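Local coordinates for protein Ton_1535 (Thermococcus onnurineus, PDB 3ZPJ) that is of unknown function but folds as an alpha-solenoid of stacked helices that includes a left-handed helical turn, at residues A71-A74 with V75-I79; R99-D102 with E103-I107; I111-G114 with M115-T119. All blocks are in the same frame, centred on the assembly; numbering follows the deposited sequence.

Interaction 1: A71-A74 with V75-I79; sequences ANKA and VAYSI
Val75 returns its backbone N to Ala71 O, and one of its methyls lies near the same carbonyl. With CG1 anti to the backbone N (chi1 -179°), the other branch is turned back along the chain, and CG2 of Val75 comes to 3.3 Å from Ala71 O. Ala76 follows with a shorter backbone bond, 2.8 Å from its N to Asn72 O, and its CB rests 3.4 Å from that same Asn72 O. These i to i+4 bonds are those of a regular alpha-helix. Helix 70-86 is one rod of the alpha-solenoid, with helix 29-45 against one part of its surface and helices 90-104 and 110-126 against others.

Tyr77 carries the main side-chain contact. Its N donates almost straight to Lys73 O (N-H...O 172°), and its ring lies beside the Lys73 chain, both side chains pointing the same way. CG of Lys73 is 3.7 Å from CE2 of Tyr77, while further out CE of Lys73 comes to 3.4 Å from the phenolic OH. Beyond that point the lysine bends at chi4, and its NZ is hydrogen-bonded to Ala64 O and Lys65 O, carbonyls at the C-terminal end of helix 53-66. Arg99 of helix 90-104 touches the tyrosine side chain.

Ser78 loads a single acceptor twice. Both its N, at 3.0 Å, and its OG, at 2.9 Å, donate to Ala74 O, reaching it from opposite faces of the carbonyl plane, so the buried hydroxyl is satisfied within its own helix.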
loop_
_atom_site.group_PDB
_atom_site.type_symbol
_atom_site.label_atom_id
_atom_site.label_comp_id
_atom_site.label_asym_id
_atom_site.label_seq_id
_atom_site.Cartn_x
_atom_site.Cartn_y
_atom_site.Cartn_z
ATOM N N ALA A 71 -23.772 -1.706 -16.046
ATOM C CA ALA A 71 -23.003 -1.319 -14.867
ATOM C C ALA A 71 -22.993 -2.425 -13.833
ATOM O O ALA A 71 -21.945 -2.744 -13.268
ATOM C CB ALA A 71 -23.551 -0.029 -14.248
ATOM N N ASN A 72 -24.161 -3.006 -13.562
ATOM C CA ASN A 72 -24.243 -4.049 -12.537
ATOM C C ASN A 72 -23.433 -5.278 -12.934
ATOM O O ASN A 72 -22.725 -5.861 -12.119
ATOM C CB ASN A 72 -25.698 -4.441 -12.252
ATOM C CG ASN A 72 -26.458 -3.369 -11.490
ATOM O OD1 ASN A 72 -25.872 -2.579 -10.762
ATOM N ND2 ASN A 72 -27.776 -3.328 -11.677
ATOM N N LYS A 73 -23.545 -5.640 -14.204
ATOM C CA LYS A 73 -22.860 -6.792 -14.761
ATOM C C LYS A 73 -21.367 -6.613 -14.648
ATOM O O LYS A 73 -20.635 -7.546 -14.316
ATOM C CB LYS A 73 -23.225 -6.926 -16.237
ATOM C CG LYS A 73 -23.362 -8.357 -16.735
ATOM C CD LYS A 73 -24.038 -8.386 -18.121
ATOM C CE LYS A 73 -24.274 -9.808 -18.614
ATOM N NZ LYS A 73 -25.495 -10.379 -17.966
ATOM N N ALA A 74 -20.935 -5.397 -14.952
ATOM C CA ALA A 74 -19.531 -5.043 -14.927
ATOM C C ALA A 74 -18.991 -5.222 -13.520
ATOM O O ALA A 74 -17.918 -5.796 -13.344
ATOM C CB ALA A 74 -19.328 -3.620 -15.409
ATOM N N VAL A 75 -19.738 -4.752 -12.522
ATOM C CA VAL A 75 -19.283 -4.883 -11.144
ATOM C C VAL A 75 -19.289 -6.349 -10.747
ATOM O O VAL A 75 -18.335 -6.839 -10.150
ATOM C CB VAL A 75 -20.128 -4.053 -10.159
ATOM C CG1 VAL A 75 -19.588 -4.214 -8.752
ATOM C CG2 VAL A 75 -20.089 -2.575 -10.546
ATOM N N ALA A 76 -20.349 -7.062 -11.116
ATOM C CA ALA A 76 -20.447 -8.474 -10.764
ATOM C C ALA A 76 -19.279 -9.285 -11.346
ATOM O O ALA A 76 -18.626 -10.061 -10.634
ATOM C CB ALA A 76 -21.777 -9.044 -11.211
ATOM N N TYR A 77 -19.022 -9.085 -12.634
ATOM C CA TYR A 77 -17.892 -9.713 -13.305
ATOM C C TYR A 77 -16.562 -9.351 -12.626
ATOM O O TYR A 77 -15.650 -10.179 -12.549
ATOM C CB TYR A 77 -17.849 -9.283 -14.769
ATOM C CG TYR A 77 -18.845 -9.972 -15.674
ATOM C CD1 TYR A 77 -19.337 -11.238 -15.378
ATOM C CD2 TYR A 77 -19.274 -9.361 -16.844
ATOM C CE1 TYR A 77 -20.237 -11.868 -16.220
ATOM C CE2 TYR A 77 -20.177 -9.984 -17.697
ATOM C CZ TYR A 77 -20.655 -11.235 -17.381
ATOM O OH TYR A 77 -21.551 -11.849 -18.232
ATOM N N SER A 78 -16.456 -8.120 -12.130
ATOM C CA SER A 78 -15.243 -7.677 -11.428
ATOM C C SER A 78 -15.063 -8.414 -10.124
ATOM O O SER A 78 -13.959 -8.859 -9.799
ATOM C CB SER A 78 -15.292 -6.183 -11.133
ATOM O OG SER A 78 -15.229 -5.444 -12.325
ATOM N N ILE A 79 -16.152 -8.526 -9.372
ATOM C CA ILE A 79 -16.158 -9.283 -8.122
ATOM C C ILE A 79 -15.718 -10.730 -8.351
ATOM O O ILE A 79 -14.835 -11.247 -7.666
ATOM C CB ILE A 79 -17.532 -9.208 -7.466
ATOM C CG1 ILE A 79 -17.882 -7.730 -7.226
ATOM C CG2 ILE A 79 -17.571 -10.016 -6.155
ATOM C CD1 ILE A 79 -19.182 -7.501 -6.488
#

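Interaction 2: R99-D102 with E103-I107; sequences RAID and EANEI
Ile101 and Asn105 lie side by side one helical turn apart, their side chains pointing the same way. The amide of Asn105 can be traced outward from the backbone. Its CB sits 3.7 Å from Asp102 O. The first torsion (chi1 -77°) places CG anti to the carbonyl carbon and leans the group back over the preceding turn, where CG is 3.7 Å from Ile101 O. At the tip the two amide atoms part company: ND2 lies 3.7 Å from Ile101 O and 3.9 Å from the methyl CG2 of Ile101, while OD1 accepts a hydrogen bond from NZ of Lys113 in the next helix. At the base of this side chain, the backbone N of Asn105 donates to Ile101 O at 3.0 Å.

Two residues earlier, Glu103 is folded at chi2, and its CG passes 3.4 Å from Arg99 O, the carbonyl that also accepts from Glu103 N. Arg99 itself leads away, with NE in a salt bridge to Asp95 and its cation against the ring of Phe96. From Ala104 to Ile107 the chain makes a type I beta turn, closed by Ile107 N to Ala104 O at 3.0 Å, which ends helix 90-104 and begins the connection to the antiparallel helix 110-126 of this alpha-solenoid.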
loop_
_atom_site.group_PDB
_atom_site.type_symbol
_atom_site.label_atom_id
_atom_site.label_comp_id
_atom_site.label_asym_id
_atom_site.label_seq_id
_atom_site.Cartn_x
_atom_site.Cartn_y
_atom_site.Cartn_z
ATOM N N ARG A 99 -14.540 -9.256 -19.587
ATOM C CA ARG A 99 -15.984 -9.172 -19.670
ATOM C C ARG A 99 -16.427 -7.878 -18.994
ATOM O O ARG A 99 -17.254 -7.144 -19.533
ATOM C CB ARG A 99 -16.657 -10.388 -19.032
ATOM C CG ARG A 99 -16.397 -11.699 -19.768
ATOM C CD ARG A 99 -17.347 -12.794 -19.285
ATOM N NE ARG A 99 -16.784 -14.127 -19.472
ATOM C CZ ARG A 99 -17.481 -15.255 -19.372
ATOM N NH1 ARG A 99 -18.784 -15.217 -19.094
ATOM N NH2 ARG A 99 -16.873 -16.421 -19.556
ATOM N N ALA A 100 -15.849 -7.591 -17.831
ATOM C CA ALA A 100 -16.160 -6.356 -17.103
ATOM C C ALA A 100 -15.914 -5.119 -17.967
ATOM O O ALA A 100 -16.805 -4.290 -18.137
ATOM C CB ALA A 100 -15.375 -6.279 -15.789
ATOM N N ILE A 101 -14.714 -5.024 -18.533
ATOM C CA ILE A 101 -14.371 -3.980 -19.503
ATOM C C ILE A 101 -15.420 -3.837 -20.623
ATOM O O ILE A 101 -15.873 -2.730 -20.923
ATOM C CB ILE A 101 -13.004 -4.281 -20.182
ATOM C CG1 ILE A 101 -11.849 -4.106 -19.189
ATOM C CG2 ILE A 101 -12.813 -3.416 -21.433
ATOM C CD1 ILE A 101 -11.768 -2.753 -18.622
ATOM N N ASP A 102 -15.786 -4.947 -21.255
ATOM C CA ASP A 102 -16.725 -4.882 -22.383
ATOM C C ASP A 102 -18.058 -4.282 -21.981
ATOM O O ASP A 102 -18.618 -3.463 -22.710
ATOM C CB ASP A 102 -16.974 -6.255 -22.982
ATOM C CG ASP A 102 -15.757 -6.823 -23.646
ATOM O OD1 ASP A 102 -14.943 -6.031 -24.170
ATOM O OD2 ASP A 102 -15.616 -8.065 -23.631
ATOM N N GLU A 103 -18.557 -4.703 -20.824
ATOM C CA GLU A 103 -19.807 -4.187 -20.277
ATOM C C GLU A 103 -19.723 -2.703 -19.922
ATOM O O GLU A 103 -20.644 -1.939 -20.209
ATOM C CB GLU A 103 -20.234 -5.004 -19.066
ATOM C CG GLU A 103 -20.571 -6.447 -19.427
ATOM C CD GLU A 103 -21.784 -6.548 -20.327
ATOM O OE1 GLU A 103 -22.697 -5.705 -20.171
ATOM O OE2 GLU A 103 -21.823 -7.457 -21.191
ATOM N N ALA A 104 -18.613 -2.301 -19.306
ATOM C CA ALA A 104 -18.346 -0.886 -19.052
ATOM C C ALA A 104 -18.475 -0.045 -20.329
ATOM O O ALA A 104 -19.109 1.005 -20.328
ATOM C CB ALA A 104 -16.973 -0.715 -18.456
ATOM N N ASN A 105 -17.884 -0.517 -21.421
ATOM C CA ASN A 105 -17.916 0.218 -22.680
ATOM C C ASN A 105 -19.295 0.263 -23.317
ATOM O O ASN A 105 -19.448 0.788 -24.414
ATOM C CB ASN A 105 -16.908 -0.361 -23.681
ATOM C CG ASN A 105 -15.478 0.053 -23.380
ATOM O OD1 ASN A 105 -15.240 1.102 -22.794
ATOM N ND2 ASN A 105 -14.518 -0.768 -23.794
ATOM N N GLU A 106 -20.296 -0.292 -22.640
ATOM C CA GLU A 106 -21.661 -0.281 -23.163
ATOM C C GLU A 106 -22.466 0.817 -22.475
ATOM O O GLU A 106 -23.544 1.197 -22.933
ATOM C CB GLU A 106 -22.322 -1.650 -22.974
ATOM C CG GLU A 106 -23.054 -2.160 -24.197
ATOM C CD GLU A 106 -22.204 -2.134 -25.461
ATOM O OE1 GLU A 106 -20.970 -2.318 -25.362
ATOM O OE2 GLU A 106 -22.775 -1.927 -26.556
ATOM N N ILE A 107 -21.912 1.323 -21.377
ATOM C CA ILE A 107 -22.508 2.402 -20.601
ATOM C C ILE A 107 -22.512 3.739 -21.331
ATOM O O ILE A 107 -21.504 4.136 -21.940
ATOM C CB ILE A 107 -21.759 2.582 -19.294
ATOM C CG1 ILE A 107 -21.681 1.242 -18.553
ATOM C CG2 ILE A 107 -22.434 3.638 -18.446
ATOM C CD1 ILE A 107 -21.022 1.350 -17.163
#

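Interaction 3: I111-G114 with M115-T119; sequences IEKG and MVLST
Lys113 and Leu117 share the shortest backbone bond across this turn of helix, 2.9 Å from Leu117 N to Lys113 O. Val116 N to Glu112 O is nearly as short and straighter (N-H...O 172°), and Met115 N to Ile111 O is longer at 3.2 Å. This i to i+4 pattern is that of an alpha-helix, here helix 110-126 of the alpha-solenoid, in which Val116 meets helix 70-86, Leu117 meets helices 90-104 and 130-146, and Ser118 meets helices 130-146 and 151-170.

Ser118 continues the series, its N donating to Gly114 O at 3.1 Å. Its OG sits between the backbone N and the carbonyl carbon (chi1 43°), which turns the hydroxyl toward the helix's own carbonyls rather than outward. OG lies 3.2 Å from Gly114 O and 2.8 Å from Met115 O, and which of them takes its one proton is not settled. Around it, Phe137, Ile161 and Leu164 pack against the serine, so a polar group buried among apolar side chains has backbone acceptors at hand.

Side chains then close over the carbonyls. Met115 is tight: its CG is only 3.1 Å from Ile111 O, and the chain, bent at chi2 and chi3, carries its end away from this turn toward Arg160. Lys113 runs extended beyond CG, with NZ held by Asn105, and Leu117 lies alongside, pointing the same way and packing on Ala140 and Thr143. The body of the leucine also covers the carbonyl that its N binds, CG of Leu117 lying 3.2 Å from Lys113 O. Further out, the two chains meet carbon to carbon, CG of Lys113 at 4.0 Å from CD1 of Leu117.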
loop_
_atom_site.group_PDB
_atom_site.type_symbol
_atom_site.label_atom_id
_atom_site.label_comp_id
_atom_site.label_asym_id
_atom_site.label_seq_id
_atom_site.Cartn_x
_atom_site.Cartn_y
_atom_site.Cartn_z
ATOM N N ILE A 111 -20.012 9.741 -16.921
ATOM C CA ILE A 111 -19.805 9.751 -15.485
ATOM C C ILE A 111 -20.149 8.368 -14.937
ATOM O O ILE A 111 -19.440 7.855 -14.082
ATOM C CB ILE A 111 -20.582 10.884 -14.764
ATOM C CG1 ILE A 111 -20.090 12.245 -15.249
ATOM C CG2 ILE A 111 -20.372 10.806 -13.256
ATOM C CD1 ILE A 111 -20.731 13.403 -14.542
ATOM N N GLU A 112 -21.203 7.730 -15.446
ATOM C CA GLU A 112 -21.470 6.381 -14.963
ATOM C C GLU A 112 -20.333 5.436 -15.369
ATOM O O GLU A 112 -19.799 4.692 -14.529
ATOM C CB GLU A 112 -22.824 5.846 -15.419
ATOM C CG GLU A 112 -23.328 4.680 -14.558
ATOM C CD GLU A 112 -24.651 4.104 -15.050
ATOM O OE1 GLU A 112 -25.257 4.697 -15.971
ATOM O OE2 GLU A 112 -25.084 3.059 -14.511
ATOM N N LYS A 113 -19.944 5.486 -16.644
ATOM C CA LYS A 113 -18.826 4.678 -17.119
ATOM C C LYS A 113 -17.593 4.817 -16.225
ATOM O O LYS A 113 -16.997 3.816 -15.830
ATOM C CB LYS A 113 -18.447 5.057 -18.526
ATOM C CG LYS A 113 -17.460 4.112 -19.191
ATOM C CD LYS A 113 -17.538 4.296 -20.706
ATOM C CE LYS A 113 -16.389 3.617 -21.426
ATOM N NZ LYS A 113 -16.621 3.581 -22.905
ATOM N N GLY A 114 -17.241 6.058 -15.902
ATOM C CA GLY A 114 -16.051 6.345 -15.123
ATOM C C GLY A 114 -16.114 5.670 -13.774
ATOM O O GLY A 114 -15.121 5.128 -13.294
ATOM N N MET A 115 -17.294 5.705 -13.168
ATOM C CA MET A 115 -17.513 5.152 -11.836
ATOM C C MET A 115 -17.315 3.647 -11.836
ATOM O O MET A 115 -16.628 3.083 -10.971
ATOM C CB MET A 115 -18.934 5.476 -11.378
ATOM C CG MET A 115 -19.191 6.953 -11.153
ATOM S SD MET A 115 -18.428 7.538 -9.640
ATOM C CE MET A 115 -19.854 8.370 -8.961
ATOM N N VAL A 116 -17.943 3.003 -12.810
ATOM C CA VAL A 116 -17.821 1.569 -12.978
ATOM C C VAL A 116 -16.369 1.204 -13.248
ATOM O O VAL A 116 -15.858 0.264 -12.654
ATOM C CB VAL A 116 -18.721 1.073 -14.123
ATOM C CG1 VAL A 116 -18.339 -0.332 -14.544
ATOM C CG2 VAL A 116 -20.186 1.144 -13.712
ATOM N N LEU A 117 -15.682 1.960 -14.103
ATOM C CA LEU A 117 -14.274 1.628 -14.379
ATOM C C LEU A 117 -13.379 1.641 -13.134
ATOM O O LEU A 117 -12.496 0.784 -12.979
ATOM C CB LEU A 117 -13.680 2.530 -15.447
ATOM C CG LEU A 117 -14.336 2.300 -16.795
ATOM C CD1 LEU A 117 -13.769 3.270 -17.807
ATOM C CD2 LEU A 117 -14.080 0.873 -17.214
ATOM N N SER A 118 -13.616 2.590 -12.238
ATOM C CA SER A 118 -12.733 2.725 -11.081
ATOM C C SER A 118 -12.969 1.598 -10.082
ATOM O O SER A 118 -12.069 1.254 -9.319
ATOM C CB SER A 118 -12.885 4.103 -10.421
ATOM O OG SER A 118 -14.246 4.471 -10.328
ATOM N N THR A 119 -14.182 1.040 -10.089
ATOM C CA THR A 119 -14.548 -0.112 -9.263
ATOM C C THR A 119 -13.796 -1.325 -9.787
ATOM O O THR A 119 -13.210 -2.106 -9.034
ATOM C CB THR A 119 -16.083 -0.410 -9.336
ATOM O OG1 THR A 119 -16.810 0.608 -8.647
ATOM C CG2 THR A 119 -16.424 -1.757 -8.698
#

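The three interactions come in series along the chain, one on each of the successive helices 70-86, 90-104 and 110-126, and all lie on the same side of the chain's centre. Their centres are about 9 Å apart for interactions 1 and 2, about 10 Å for 2 and 3, and about 11 Å for 1 and 3. Every pair touches, so the helices form a compact three-way cluster rather than a row. Ser78 OG meets Ala100 CB at 3.6 Å, Ala104 CB meets Leu117 CD2 at 3.5 Å, and Ala74 CB meets Val116 CG1 at 3.5 Å. An alanine CB takes part in each of these pairs, consistent with closely packed helices of the solenoid.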